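PDB 4D9N: diaminopropionate ammonia-lyase from Escherichia coli, which catalyses the pyridoxal 5'-phosphate-dependent alpha,beta-elimination of both L- and D-2,3-diaminopropionate to pyruvate and ammonia. Local coordinates for residues L100-L105 and Q132-N137; D189-G194 and E293-G298; S255-P260 and T307-C312. One frame throughout, in Å; residues are numbered along the deposited sequence.

Contact 1: L100-L105 and Q132-N137; sequences LSFEHL and QQLGQN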
ATOM      1  N   LEU A 100      32.387  -4.831  27.169  1.00 68.53           N
ATOM      2  CA  LEU A 100      32.183  -6.188  26.675  1.00 67.27           C
ATOM      3  C   LEU A 100      32.578  -6.299  25.203  1.00 66.91           C
ATOM      4  O   LEU A 100      32.340  -5.380  24.415  1.00 66.66           O
ATOM      5  CB  LEU A 100      30.718  -6.605  26.854  1.00 65.77           C
ATOM      6  CG  LEU A 100      30.376  -7.971  27.465  1.00 65.44           C
ATOM      7  CD1 LEU A 100      28.899  -8.275  27.266  1.00 63.96           C
ATOM      8  CD2 LEU A 100      31.224  -9.105  26.907  1.00 66.20           C
ATOM      9  N   SER A 101      33.185  -7.427  24.844  1.00 66.54           N
ATOM     10  CA  SER A 101      33.569  -7.704  23.462  1.00 66.12           C
ATOM     11  C   SER A 101      32.777  -8.888  22.909  1.00 64.56           C
ATOM     12  O   SER A 101      32.779  -9.977  23.492  1.00 64.12           O
ATOM     13  CB  SER A 101      35.075  -7.962  23.362  1.00 67.70           C
ATOM     14  OG  SER A 101      35.454  -8.312  22.040  1.00 68.02           O
ATOM     15  N   PHE A 102      32.100  -8.658  21.786  1.00 63.20           N
ATOM     16  CA  PHE A 102      31.267  -9.677  21.145  1.00 61.86           C
ATOM     17  C   PHE A 102      32.098 -10.798  20.528  1.00 62.78           C
ATOM     18  O   PHE A 102      31.753 -11.973  20.663  1.00 62.45           O
ATOM     19  CB  PHE A 102      30.354  -9.043  20.089  1.00 60.81           C
ATOM     20  CG  PHE A 102      29.081  -8.462  20.647  1.00 59.16           C
ATOM     21  CD1 PHE A 102      29.105  -7.325  21.453  1.00 59.18           C
ATOM     22  CD2 PHE A 102      27.854  -9.045  20.353  1.00 57.53           C
ATOM     23  CE1 PHE A 102      27.932  -6.791  21.963  1.00 58.03           C
ATOM     24  CE2 PHE A 102      26.677  -8.513  20.859  1.00 56.55           C
ATOM     25  CZ  PHE A 102      26.716  -7.385  21.665  1.00 56.93           C
ATOM     26  N   GLU A 103      33.193 -10.428  19.864  1.00 63.63           N
ATOM     27  CA  GLU A 103      34.113 -11.395  19.261  1.00 64.73           C
ATOM     28  C   GLU A 103      34.828 -12.253  20.313  1.00 65.55           C
ATOM     29  O   GLU A 103      35.284 -13.361  20.016  1.00 66.16           O
ATOM     30  CB  GLU A 103      35.135 -10.681  18.369  1.00 65.79           C
ATOM     31  N   HIS A 104      34.920 -11.728  21.535  1.00 65.43           N
ATOM     32  CA  HIS A 104      35.528 -12.437  22.660  1.00 65.99           C
ATOM     33  C   HIS A 104      34.684 -13.603  23.099  1.00 64.81           C
ATOM     34  O   HIS A 104      35.187 -14.718  23.228  1.00 65.32           O
ATOM     35  CB  HIS A 104      35.784 -11.471  23.817  1.00 66.73           C
ATOM     36  CG  HIS A 104      36.162 -12.143  25.119  1.00 67.66           C
ATOM     37  ND1 HIS A 104      37.358 -12.729  25.314  1.00 69.38           N
ATOM     38  CD2 HIS A 104      35.453 -12.292  26.311  1.00 66.92           C
ATOM     39  CE1 HIS A 104      37.413 -13.234  26.561  1.00 69.48           C
ATOM     40  NE2 HIS A 104      36.246 -12.965  27.170  1.00 68.04           N
ATOM     41  N   LEU A 105      33.393 -13.359  23.317  1.00 63.06           N
ATOM     42  CA  LEU A 105      32.468 -14.397  23.778  1.00 61.92           C
ATOM     43  C   LEU A 105      32.079 -15.384  22.672  1.00 61.86           C
ATOM     44  O   LEU A 105      31.921 -16.580  22.932  1.00 61.91           O
ATOM     45  CB  LEU A 105      31.212 -13.777  24.402  1.00 60.14           C
ATOM     46  CG  LEU A 105      31.338 -12.808  25.586  1.00 60.00           C
ATOM     47  CD1 LEU A 105      29.962 -12.304  25.986  1.00 58.49           C
ATOM     48  CD2 LEU A 105      32.030 -13.439  26.786  1.00 60.73           C
ATOM     49  N   GLN A 132      23.420 -16.313  19.554  1.00 41.29           N
ATOM     50  CA  GLN A 132      24.338 -16.536  18.441  1.00 42.51           C
ATOM     51  C   GLN A 132      25.503 -15.548  18.478  1.00 43.21           C
ATOM     52  O   GLN A 132      26.659 -15.941  18.315  1.00 44.73           O
ATOM     53  CB  GLN A 132      23.605 -16.426  17.101  1.00 42.26           C
ATOM     54  CG  GLN A 132      24.452 -16.828  15.901  1.00 43.22           C
ATOM     55  CD  GLN A 132      23.832 -16.428  14.577  1.00 43.02           C
ATOM     56  OE1 GLN A 132      23.631 -15.243  14.298  1.00 42.53           O
ATOM     57  NE2 GLN A 132      23.540 -17.418  13.744  1.00 43.43           N
ATOM     58  N   GLN A 133      25.188 -14.273  18.697  1.00 42.62           N
ATOM     59  CA  GLN A 133      26.195 -13.211  18.721  1.00 43.17           C
ATOM     60  C   GLN A 133      27.174 -13.353  19.884  1.00 44.07           C
ATOM     61  O   GLN A 133      28.343 -12.977  19.766  1.00 45.00           O
ATOM     62  CB  GLN A 133      25.526 -11.836  18.768  1.00 42.22           C
ATOM     63  CG  GLN A 133      24.745 -11.471  17.513  1.00 41.54           C
ATOM     64  CD  GLN A 133      25.638 -11.139  16.334  1.00 42.33           C
ATOM     65  OE1 GLN A 133      26.571 -10.344  16.448  1.00 43.13           O
ATOM     66  NE2 GLN A 133      25.346 -11.741  15.188  1.00 42.28           N
ATOM     67  N   LEU A 134      26.695 -13.899  21.000  1.00 43.88           N
ATOM     68  CA  LEU A 134      27.516 -14.039  22.204  1.00 44.88           C
ATOM     69  C   LEU A 134      27.998 -15.476  22.453  1.00 45.55           C
ATOM     70  O   LEU A 134      28.457 -15.808  23.549  1.00 45.90           O
ATOM     71  CB  LEU A 134      26.786 -13.458  23.424  1.00 44.28           C
ATOM     72  CG  LEU A 134      26.464 -11.957  23.340  1.00 44.17           C
ATOM     73  CD1 LEU A 134      25.502 -11.527  24.439  1.00 43.41           C
ATOM     74  CD2 LEU A 134      27.723 -11.100  23.366  1.00 45.59           C
ATOM     75  N   GLY A 135      27.898 -16.309  21.417  1.00 45.76           N
ATOM     76  CA  GLY A 135      28.409 -17.678  21.436  1.00 46.89           C
ATOM     77  C   GLY A 135      27.732 -18.606  22.428  1.00 46.78           C
ATOM     78  O   GLY A 135      28.364 -19.525  22.955  1.00 47.65           O
ATOM     79  N   GLN A 136      26.445 -18.372  22.675  1.00 45.53           N
ATOM     80  CA  GLN A 136      25.683 -19.161  23.643  1.00 45.29           C
ATOM     81  C   GLN A 136      24.644 -20.048  22.960  1.00 44.79           C
ATOM     82  O   GLN A 136      24.497 -20.018  21.736  1.00 44.71           O
ATOM     83  CB  GLN A 136      25.012 -18.247  24.682  1.00 44.56           C
ATOM     84  CG  GLN A 136      25.951 -17.270  25.383  1.00 44.95           C
ATOM     85  CD  GLN A 136      27.142 -17.948  26.043  1.00 46.30           C
ATOM     86  OE1 GLN A 136      26.987 -18.890  26.826  1.00 46.76           O
ATOM     87  NE2 GLN A 136      28.341 -17.464  25.734  1.00 46.93           N
ATOM     88  N   ASN A 137      23.935 -20.839  23.761  1.00 44.71           N
ATOM     89  CA  ASN A 137      22.873 -21.710  23.265  1.00 44.52           C
ATOM     90  C   ASN A 137      21.492 -21.096  23.465  1.00 43.40           C
ATOM     91  O   ASN A 137      21.251 -20.386  24.447  1.00 42.78           O
ATOM     92  CB  ASN A 137      22.925 -23.079  23.957  1.00 45.44           C
ATOM     93  CG  ASN A 137      24.284 -23.749  23.847  1.00 46.62           C
ATOM     94  OD1 ASN A 137      24.766 -24.346  24.809  1.00 47.31           O
ATOM     95  ND2 ASN A 137      24.906 -23.659  22.676  1.00 46.93           N
TER
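Leu134 and Phe102 meet because both side chains take the same first torsion: in each, CG stands anti to the carbonyl carbon and beside the backbone N (chi1 -61° for Leu134, -84° for Phe102). Neither CB aims at the other segment, so it is the far ends that close the distance. One methyl of Leu134 does most of the work. Its CD2 sits over a face of the Phe102 ring, 3.9 Å from the centroid and 21° off the normal, a CH-pi contact displaced toward the rim, where the nearest ring atom is Phe102 CD2 at 3.6 Å. The same Leu134 CD2 lies 3.7 Å from Leu105 CD1, and these two leucines run side by side with their branches pointing the same way. Gln133 comes to the Phe102 ring from another direction, its CB lying in the ring plane at the edge, 4.0 Å from Phe102 CD2.

Leu105 CB also packs on the carbonyl oxygen of Leu134, at 3.5 Å. That oxygen is not left to the leucine alone, since Gln136 bends back and gives it an NE2 hydrogen bond of 2.7 Å. Gly135, with positive phi, is the C-prime residue of the Schellman motif that ends helix 122-133. A CB there would probably crowd the carbonyl oxygen of Leu105.

The contact thus packs the start of helix 102-107, with Ser101 at its N-cap through a weak bond, against the end of helix 122-133. Helix 81-92 backs both segments, with Leu89 touching Leu105 and Gln136, and Ile85 touching Leu134. Beyond the turn the chain enters strand 137-142, where Asn137 pairs through its backbone with Met113 and Phe115 alongside strand 114-118.

Contact 2: D189-G194 and E293-G298; sequences DTAWEG and EPNPLG. With DSN (D-serine), chain C.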
ATOM      1  N   ASP A 189      10.057 -12.331  28.643  1.00 40.66           N
ATOM      2  CA  ASP A 189       9.787 -10.895  28.640  1.00 40.31           C
ATOM      3  C   ASP A 189       8.615 -10.509  29.547  1.00 40.74           C
ATOM      4  O   ASP A 189       7.980  -9.469  29.350  1.00 40.95           O
ATOM      5  CB  ASP A 189       9.578 -10.378  27.203  1.00 40.04           C
ATOM      6  CG  ASP A 189       8.456 -11.101  26.463  1.00 40.60           C
ATOM      7  OD1 ASP A 189       8.096 -12.237  26.840  1.00 41.62           O
ATOM      8  OD2 ASP A 189       7.933 -10.526  25.488  1.00 40.73           O
ATOM      9  N   THR A 190       8.336 -11.353  30.540  1.00 41.04           N
ATOM     10  CA  THR A 190       7.307 -11.066  31.540  1.00 41.75           C
ATOM     11  C   THR A 190       7.752 -11.466  32.951  1.00 42.50           C
ATOM     12  O   THR A 190       8.644 -12.304  33.117  1.00 42.32           O
ATOM     13  CB  THR A 190       5.941 -11.705  31.184  1.00 42.33           C
ATOM     14  OG1 THR A 190       4.927 -11.189  32.057  1.00 43.28           O
ATOM     15  CG2 THR A 190       5.987 -13.230  31.295  1.00 42.88           C
ATOM     16  N   ALA A 191       7.125 -10.861  33.958  1.00 43.14           N
ATOM     17  CA  ALA A 191       7.522 -11.067  35.345  1.00 44.06           C
ATOM     18  C   ALA A 191       6.502 -11.863  36.152  1.00 45.75           C
ATOM     19  O   ALA A 191       5.302 -11.828  35.873  1.00 46.72           O
ATOM     20  CB  ALA A 191       7.803  -9.731  36.017  1.00 43.93           C
ATOM     21  N   TRP A 192       7.004 -12.593  37.143  1.00 46.47           N
ATOM     22  CA  TRP A 192       6.173 -13.231  38.161  1.00 48.31           C
ATOM     23  C   TRP A 192       6.956 -13.335  39.441  1.00 49.18           C
ATOM     24  O   TRP A 192       8.141 -12.991  39.469  1.00 48.42           O
ATOM     25  CB  TRP A 192       5.668 -14.599  37.695  1.00 48.75           C
ATOM     26  CG  TRP A 192       6.753 -15.564  37.275  1.00 48.07           C
ATOM     27  CD1 TRP A 192       7.394 -16.520  38.062  1.00 48.76           C
ATOM     28  CD2 TRP A 192       7.357 -15.706  35.942  1.00 46.53           C
ATOM     29  NE1 TRP A 192       8.322 -17.216  37.333  1.00 47.85           N
ATOM     30  CE2 TRP A 192       8.352 -16.782  36.055  1.00 46.66           C
ATOM     31  CE3 TRP A 192       7.180 -15.074  34.713  1.00 45.24           C
ATOM     32  CZ2 TRP A 192       9.125 -17.186  34.975  1.00 45.66           C
ATOM     33  CZ3 TRP A 192       7.964 -15.493  33.630  1.00 44.21           C
ATOM     34  CH2 TRP A 192       8.911 -16.524  33.760  1.00 44.57           C
ATOM     35  N   GLU A 193       6.305 -13.794  40.510  1.00 51.04           N
ATOM     36  CA  GLU A 193       6.961 -13.966  41.810  1.00 51.94           C
ATOM     37  C   GLU A 193       8.191 -14.862  41.708  1.00 51.28           C
ATOM     38  O   GLU A 193       8.086 -16.050  41.392  1.00 51.99           O
ATOM     39  CB  GLU A 193       5.986 -14.532  42.845  1.00 54.29           C
ATOM     40  CG  GLU A 193       5.012 -13.517  43.420  1.00 55.44           C
ATOM     41  CD  GLU A 193       4.312 -14.022  44.669  1.00 57.95           C
ATOM     42  OE1 GLU A 193       4.957 -14.727  45.474  1.00 58.73           O
ATOM     43  OE2 GLU A 193       3.117 -13.707  44.850  1.00 59.38           O
ATOM     44  N   GLY A 194       9.355 -14.277  41.970  1.00 50.27           N
ATOM     45  CA  GLY A 194      10.621 -14.999  41.885  1.00 49.35           C
ATOM     46  C   GLY A 194      11.306 -14.857  40.538  1.00 47.28           C
ATOM     47  O   GLY A 194      12.252 -15.591  40.241  1.00 47.22           O
ATOM     48  N   GLU A 293      -1.799 -13.003  31.274  1.00 61.08           N
ATOM     49  CA  GLU A 293      -1.788 -12.235  32.522  1.00 60.28           C
ATOM     50  C   GLU A 293      -0.770 -11.091  32.420  1.00 56.88           C
ATOM     51  O   GLU A 293       0.344 -11.298  31.929  1.00 56.27           O
ATOM     52  CB  GLU A 293      -1.475 -13.140  33.721  1.00 63.48           C
ATOM     53  CG  GLU A 293      -2.432 -12.940  34.888  1.00 65.31           C
ATOM     54  CD  GLU A 293      -2.133 -13.832  36.077  1.00 68.42           C
ATOM     55  OE1 GLU A 293      -3.033 -14.598  36.485  1.00 71.47           O
ATOM     56  OE2 GLU A 293      -1.007 -13.764  36.610  1.00 68.38           O
ATOM     57  N   PRO A 294      -1.152  -9.877  32.875  1.00 54.92           N
ATOM     58  CA  PRO A 294      -0.309  -8.687  32.718  1.00 51.95           C
ATOM     59  C   PRO A 294       1.046  -8.792  33.416  1.00 51.63           C
ATOM     60  O   PRO A 294       1.182  -9.491  34.422  1.00 53.53           O
ATOM     61  CB  PRO A 294      -1.137  -7.570  33.371  1.00 51.68           C
ATOM     62  CG  PRO A 294      -2.533  -8.083  33.409  1.00 53.60           C
ATOM     63  CD  PRO A 294      -2.407  -9.564  33.583  1.00 56.01           C
ATOM     64  N   ASN A 295       2.031  -8.090  32.864  1.00 49.09           N
ATOM     65  CA  ASN A 295       3.362  -7.989  33.441  1.00 48.64           C
ATOM     66  C   ASN A 295       3.345  -7.016  34.625  1.00 48.22           C
ATOM     67  O   ASN A 295       3.125  -5.822  34.431  1.00 46.60           O
ATOM     68  CB  ASN A 295       4.337  -7.506  32.361  1.00 46.73           C
ATOM     69  CG  ASN A 295       5.792  -7.678  32.748  1.00 47.26           C
ATOM     70  OD1 ASN A 295       6.170  -7.557  33.914  1.00 48.34           O
ATOM     71  ND2 ASN A 295       6.629  -7.940  31.752  1.00 46.87           N
ATOM     72  N   PRO A 296       3.578  -7.526  35.853  1.00 49.97           N
ATOM     73  CA  PRO A 296       3.522  -6.732  37.089  1.00 50.30           C
ATOM     74  C   PRO A 296       4.380  -5.467  37.057  1.00 48.68           C
ATOM     75  O   PRO A 296       3.927  -4.411  37.507  1.00 48.30           O
ATOM     76  CB  PRO A 296       4.048  -7.701  38.152  1.00 52.66           C
ATOM     77  CG  PRO A 296       3.739  -9.049  37.610  1.00 53.95           C
ATOM     78  CD  PRO A 296       3.943  -8.928  36.130  1.00 52.12           C
ATOM     79  N   LEU A 297       5.600  -5.575  36.529  1.00 47.88           N
ATOM     80  CA  LEU A 297       6.513  -4.436  36.434  1.00 46.74           C
ATOM     81  C   LEU A 297       5.995  -3.394  35.445  1.00 44.99           C
ATOM     82  O   LEU A 297       6.129  -2.189  35.678  1.00 44.66           O
ATOM     83  CB  LEU A 297       7.919  -4.892  36.025  1.00 46.85           C
ATOM     84  CG  LEU A 297       8.678  -5.931  36.861  1.00 48.91           C
ATOM     85  CD1 LEU A 297       9.863  -6.467  36.071  1.00 48.84           C
ATOM     86  CD2 LEU A 297       9.135  -5.362  38.198  1.00 50.22           C
ATOM     87  N   GLY A 298       5.409  -3.868  34.347  1.00 44.03           N
ATOM     88  CA  GLY A 298       4.780  -2.998  33.360  1.00 42.64           C
ATOM     89  C   GLY A 298       3.475  -2.422  33.875  1.00 43.28           C
ATOM     90  O   GLY A 298       3.193  -1.238  33.690  1.00 42.48           O
TER
HETATM   91  N   DSN C 401       5.925 -10.791  23.724  1.00 36.17           N
HETATM   92  CA  DSN C 401       5.352 -11.742  22.730  1.00 36.77           C
HETATM   93  C   DSN C 401       6.463 -12.364  21.912  1.00 35.88           C
HETATM   94  O   DSN C 401       6.845 -13.522  22.081  1.00 34.37           O
HETATM   95  OXT DSN C 401       7.035 -11.719  21.033  1.00 36.07           O
HETATM   96  CB  DSN C 401       4.518 -12.777  23.490  1.00 37.54           C
HETATM   97  OG  DSN C 401       3.129 -12.607  23.173  1.00 37.74           O
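The side chains of Asn295 and Thr190 pass alongside one another, running opposite ways, and Asn295 is the N-cap of helix 296-305, its amide set between that helix and the 189-194 loop. With CG anti to the backbone N (chi1 -166°), the amide reaches over to the loop. OD1 faces two ways: it accepts a weak bond from Ala191 N at 3.4 Å and the weak capping bond from Leu297 N. The other arm, ND2, lies against the Thr190 backbone, 3.2 Å from Thr190 CA. An alanine in place of Asn295 is likely to leave the first turn of the helix without its side-chain cap and Ala191 N without this acceptor. Ala191 points its CB into the junction, where Leu297 CD1 packs on it at 3.9 Å, while Ala191 O lies 3.2 Å from Pro296 CD.

Met203 of helix 197-219 also touches the Asn295 side chain. The contact joins the helix start to a loop that reaches the active site: D-serine is bound at the other end, also held by Thr119 and by Asp120, the inferred proton acceptor for the L-isomer. Asp189 OD2 takes a 2.7 Å hydrogen bond from the amino N of the D-serine.

Contact 3: S255-P260 and T307-C312; sequences SIIVEP and TQFISC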
ATOM      1  N   SER A 255      -1.371   9.468  27.280  1.00 43.10           N
ATOM      2  CA  SER A 255      -0.928   8.133  26.887  1.00 40.99           C
ATOM      3  C   SER A 255      -2.086   7.160  26.724  1.00 40.82           C
ATOM      4  O   SER A 255      -2.981   7.094  27.567  1.00 41.86           O
ATOM      5  CB  SER A 255       0.094   7.581  27.883  1.00 40.32           C
ATOM      6  OG  SER A 255      -0.417   7.575  29.205  1.00 41.82           O
ATOM      7  N   ILE A 256      -2.057   6.406  25.627  1.00 39.63           N
ATOM      8  CA  ILE A 256      -3.122   5.461  25.313  1.00 39.85           C
ATOM      9  C   ILE A 256      -2.552   4.065  25.077  1.00 38.68           C
ATOM     10  O   ILE A 256      -1.661   3.878  24.242  1.00 37.99           O
ATOM     11  CB  ILE A 256      -3.948   5.913  24.085  1.00 40.46           C
ATOM     12  CG1 ILE A 256      -4.502   7.330  24.285  1.00 42.16           C
ATOM     13  CG2 ILE A 256      -5.091   4.943  23.833  1.00 41.02           C
ATOM     14  CD1 ILE A 256      -4.792   8.072  22.998  1.00 42.70           C
ATOM     15  N   ILE A 257      -3.070   3.091  25.819  1.00 38.92           N
ATOM     16  CA  ILE A 257      -2.637   1.704  25.685  1.00 38.04           C
ATOM     17  C   ILE A 257      -3.656   0.923  24.858  1.00 38.54           C
ATOM     18  O   ILE A 257      -4.848   0.912  25.172  1.00 39.97           O
ATOM     19  CB  ILE A 257      -2.351   1.054  27.064  1.00 38.42           C
ATOM     20  CG1 ILE A 257      -0.961   1.457  27.571  1.00 37.59           C
ATOM     21  CG2 ILE A 257      -2.418  -0.466  26.992  1.00 38.53           C
ATOM     22  CD1 ILE A 257      -0.840   2.880  28.075  1.00 38.02           C
ATOM     23  N   VAL A 258      -3.167   0.283  23.799  1.00 37.62           N
ATOM     24  CA  VAL A 258      -4.018  -0.353  22.800  1.00 38.26           C
ATOM     25  C   VAL A 258      -3.889  -1.875  22.848  1.00 39.03           C
ATOM     26  O   VAL A 258      -2.777  -2.414  22.797  1.00 38.30           O
ATOM     27  CB  VAL A 258      -3.680   0.165  21.380  1.00 37.26           C
ATOM     28  CG1 VAL A 258      -4.506  -0.552  20.320  1.00 37.65           C
ATOM     29  CG2 VAL A 258      -3.886   1.672  21.295  1.00 37.08           C
ATOM     30  N   GLU A 259      -5.032  -2.555  22.941  1.00 40.91           N
ATOM     31  CA  GLU A 259      -5.078  -4.018  22.990  1.00 42.31           C
ATOM     32  C   GLU A 259      -6.207  -4.596  22.134  1.00 44.14           C
ATOM     33  O   GLU A 259      -7.269  -3.983  22.020  1.00 45.00           O
ATOM     34  CB  GLU A 259      -5.256  -4.501  24.430  1.00 43.39           C
ATOM     35  CG  GLU A 259      -4.017  -4.391  25.299  1.00 42.40           C
ATOM     36  CD  GLU A 259      -4.235  -4.931  26.698  1.00 43.95           C
ATOM     37  OE1 GLU A 259      -3.428  -5.778  27.133  1.00 44.32           O
ATOM     38  OE2 GLU A 259      -5.213  -4.512  27.360  1.00 44.98           O
ATOM     39  N   PRO A 260      -5.980  -5.781  21.533  1.00 45.18           N
ATOM     40  CA  PRO A 260      -7.061  -6.528  20.886  1.00 47.62           C
ATOM     41  C   PRO A 260      -8.043  -7.052  21.929  1.00 50.03           C
ATOM     42  O   PRO A 260      -7.628  -7.438  23.025  1.00 50.29           O
ATOM     43  CB  PRO A 260      -6.332  -7.690  20.202  1.00 48.18           C
ATOM     44  CG  PRO A 260      -5.050  -7.836  20.948  1.00 46.86           C
ATOM     45  CD  PRO A 260      -4.674  -6.446  21.363  1.00 44.59           C
ATOM     46  N   THR A 307      -3.083   7.221  30.739  1.00 45.11           N
ATOM     47  CA  THR A 307      -4.265   8.076  30.723  1.00 45.57           C
ATOM     48  C   THR A 307      -5.505   7.252  30.385  1.00 45.82           C
ATOM     49  O   THR A 307      -6.510   7.309  31.102  1.00 46.41           O
ATOM     50  CB  THR A 307      -4.116   9.239  29.720  1.00 45.23           C
ATOM     51  OG1 THR A 307      -2.766   9.721  29.732  1.00 44.75           O
ATOM     52  CG2 THR A 307      -5.069  10.377  30.069  1.00 46.14           C
ATOM     53  N   GLN A 308      -5.421   6.478  29.302  1.00 45.26           N
ATOM     54  CA  GLN A 308      -6.549   5.676  28.826  1.00 45.73           C
ATOM     55  C   GLN A 308      -6.142   4.287  28.332  1.00 45.21           C
ATOM     56  O   GLN A 308      -5.020   4.088  27.859  1.00 44.57           O
ATOM     57  CB  GLN A 308      -7.305   6.428  27.724  1.00 45.83           C
ATOM     58  CG  GLN A 308      -8.121   7.614  28.224  1.00 46.72           C
ATOM     59  CD  GLN A 308      -8.618   8.511  27.105  1.00 47.22           C
ATOM     60  OE1 GLN A 308      -8.019   8.581  26.031  1.00 46.67           O
ATOM     61  NE2 GLN A 308      -9.719   9.211  27.357  1.00 48.35           N
ATOM     62  N   PHE A 309      -7.064   3.333  28.458  1.00 45.85           N
ATOM     63  CA  PHE A 309      -6.893   1.989  27.907  1.00 45.59           C
ATOM     64  C   PHE A 309      -7.902   1.750  26.786  1.00 45.80           C
ATOM     65  O   PHE A 309      -9.075   2.113  26.914  1.00 46.95           O
ATOM     66  CB  PHE A 309      -7.088   0.914  28.983  1.00 46.46           C
ATOM     67  CG  PHE A 309      -6.268   1.125  30.226  1.00 46.76           C
ATOM     68  CD1 PHE A 309      -6.878   1.517  31.414  1.00 47.64           C
ATOM     69  CD2 PHE A 309      -4.892   0.913  30.220  1.00 46.27           C
ATOM     70  CE1 PHE A 309      -6.131   1.706  32.568  1.00 48.07           C
ATOM     71  CE2 PHE A 309      -4.140   1.100  31.372  1.00 46.63           C
ATOM     72  CZ  PHE A 309      -4.762   1.497  32.548  1.00 47.48           C
ATOM     73  N   ILE A 310      -7.444   1.139  25.694  1.00 44.97           N
ATOM     74  CA  ILE A 310      -8.320   0.812  24.568  1.00 44.88           C
ATOM     75  C   ILE A 310      -8.390  -0.691  24.304  1.00 45.12           C
ATOM     76  O   ILE A 310      -7.363  -1.370  24.205  1.00 44.57           O
ATOM     77  CB  ILE A 310      -7.925   1.573  23.278  1.00 44.10           C
ATOM     78  CG1 ILE A 310      -8.278   3.059  23.409  1.00 44.31           C
ATOM     79  CG2 ILE A 310      -8.613   0.972  22.053  1.00 44.09           C
ATOM     80  CD1 ILE A 310      -7.942   3.892  22.188  1.00 43.60           C
ATOM     81  N   SER A 311      -9.616  -1.196  24.204  1.00 46.09           N
ATOM     82  CA  SER A 311      -9.873  -2.569  23.792  1.00 46.64           C
ATOM     83  C   SER A 311     -10.569  -2.546  22.431  1.00 46.89           C
ATOM     84  O   SER A 311     -11.716  -2.101  22.319  1.00 47.73           O
ATOM     85  CB  SER A 311     -10.733  -3.285  24.834  1.00 47.92           C
ATOM     86  OG  SER A 311     -10.962  -4.632  24.470  1.00 48.57           O
ATOM     87  N   CYS A 312      -9.871  -3.014  21.397  1.00 46.14           N
ATOM     88  CA  CYS A 312     -10.362  -2.863  20.027  1.00 46.18           C
ATOM     89  C   CYS A 312     -10.503  -4.161  19.222  1.00 46.51           C
ATOM     90  O   CYS A 312      -9.913  -5.193  19.558  1.00 46.32           O
ATOM     91  CB  CYS A 312      -9.511  -1.841  19.256  1.00 45.28           C
ATOM     92  SG  CYS A 312      -7.797  -2.327  18.949  1.00 43.93           S
TER
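Ile256 and Ile310 touch on one face of a parallel beta pair, strands 254-260 and 308-312, two neighbours in the larger, mixed sheet of this pyridoxal-phosphate enzyme. The short segments run 22° apart in direction, 4.7 Å between axes. Ile310 can be followed outward from the sheet. Its CB lies 3.7 Å from Ile257 O, the carbonyl that its own backbone N uses as acceptor. CB is where the chain forks: CG1 stands anti to the carbonyl carbon (chi1 -71°) and comes up to Ile256 CG2. From there CD1 continues anti to CA and closes on the same methyl, Ile256 CG2, at 3.5 Å, the two side chains crossing obliquely. Helix 338-351 packs here, Val346 on Ile310 and Val258, and Val342 on Val258 and Cys312.

Further along the same face, Val258 CG1 meets Cys312 SG at 4.0 Å. The face that carries Ile257 and Phe309 behaves differently: Ile257 CB reaches the Phe309 ring at its edge, near the ring plane, and helix 265-272 covers Phe309 through Ile266 and Tyr267. Glu259 also points this way. Its carboxylate accepts from the backbone N atoms of Ile266 and Tyr267 at the start of that helix, so its charge, if ionised, is probably met by main-chain donors.

The ladder alternates in the parallel manner, Gln308 N to Ser255 O, Ile257 N to Gln308 O, Ile310 N to Ile257 O, Glu259 N to Ile310 O and Cys312 N to Glu259 O, and along the other edge of strand 254-260, Ile256 and Val258 bond through their backbones to strand 226-230 and Ala231 just after it. At the N-terminal end side chains join in: Thr307 N bonds Ser255 OG at 3.1 Å, and Ser255 N returns a 2.8 Å bond to Thr307 OG1.

Overall arrangement
Contact 3 is the buried one, a parallel strand pair inside the larger sheet, tied by a ladder of main-chain bonds with apolar packing on both faces. Contact 1 lies at the surface, about 38 Å away between centres and on the other side of the chain's centre, and rests on apolar and CH-pi packing across two helix ends. Contact 2, partly buried, falls between them in character: a weak capping amide and a few apolar touches beside the D-serine site. Contacts 2 and 3 use consecutive elements, helix 296-305 and then strand 308-312; their nearest atoms are about 7 Å apart, without touching.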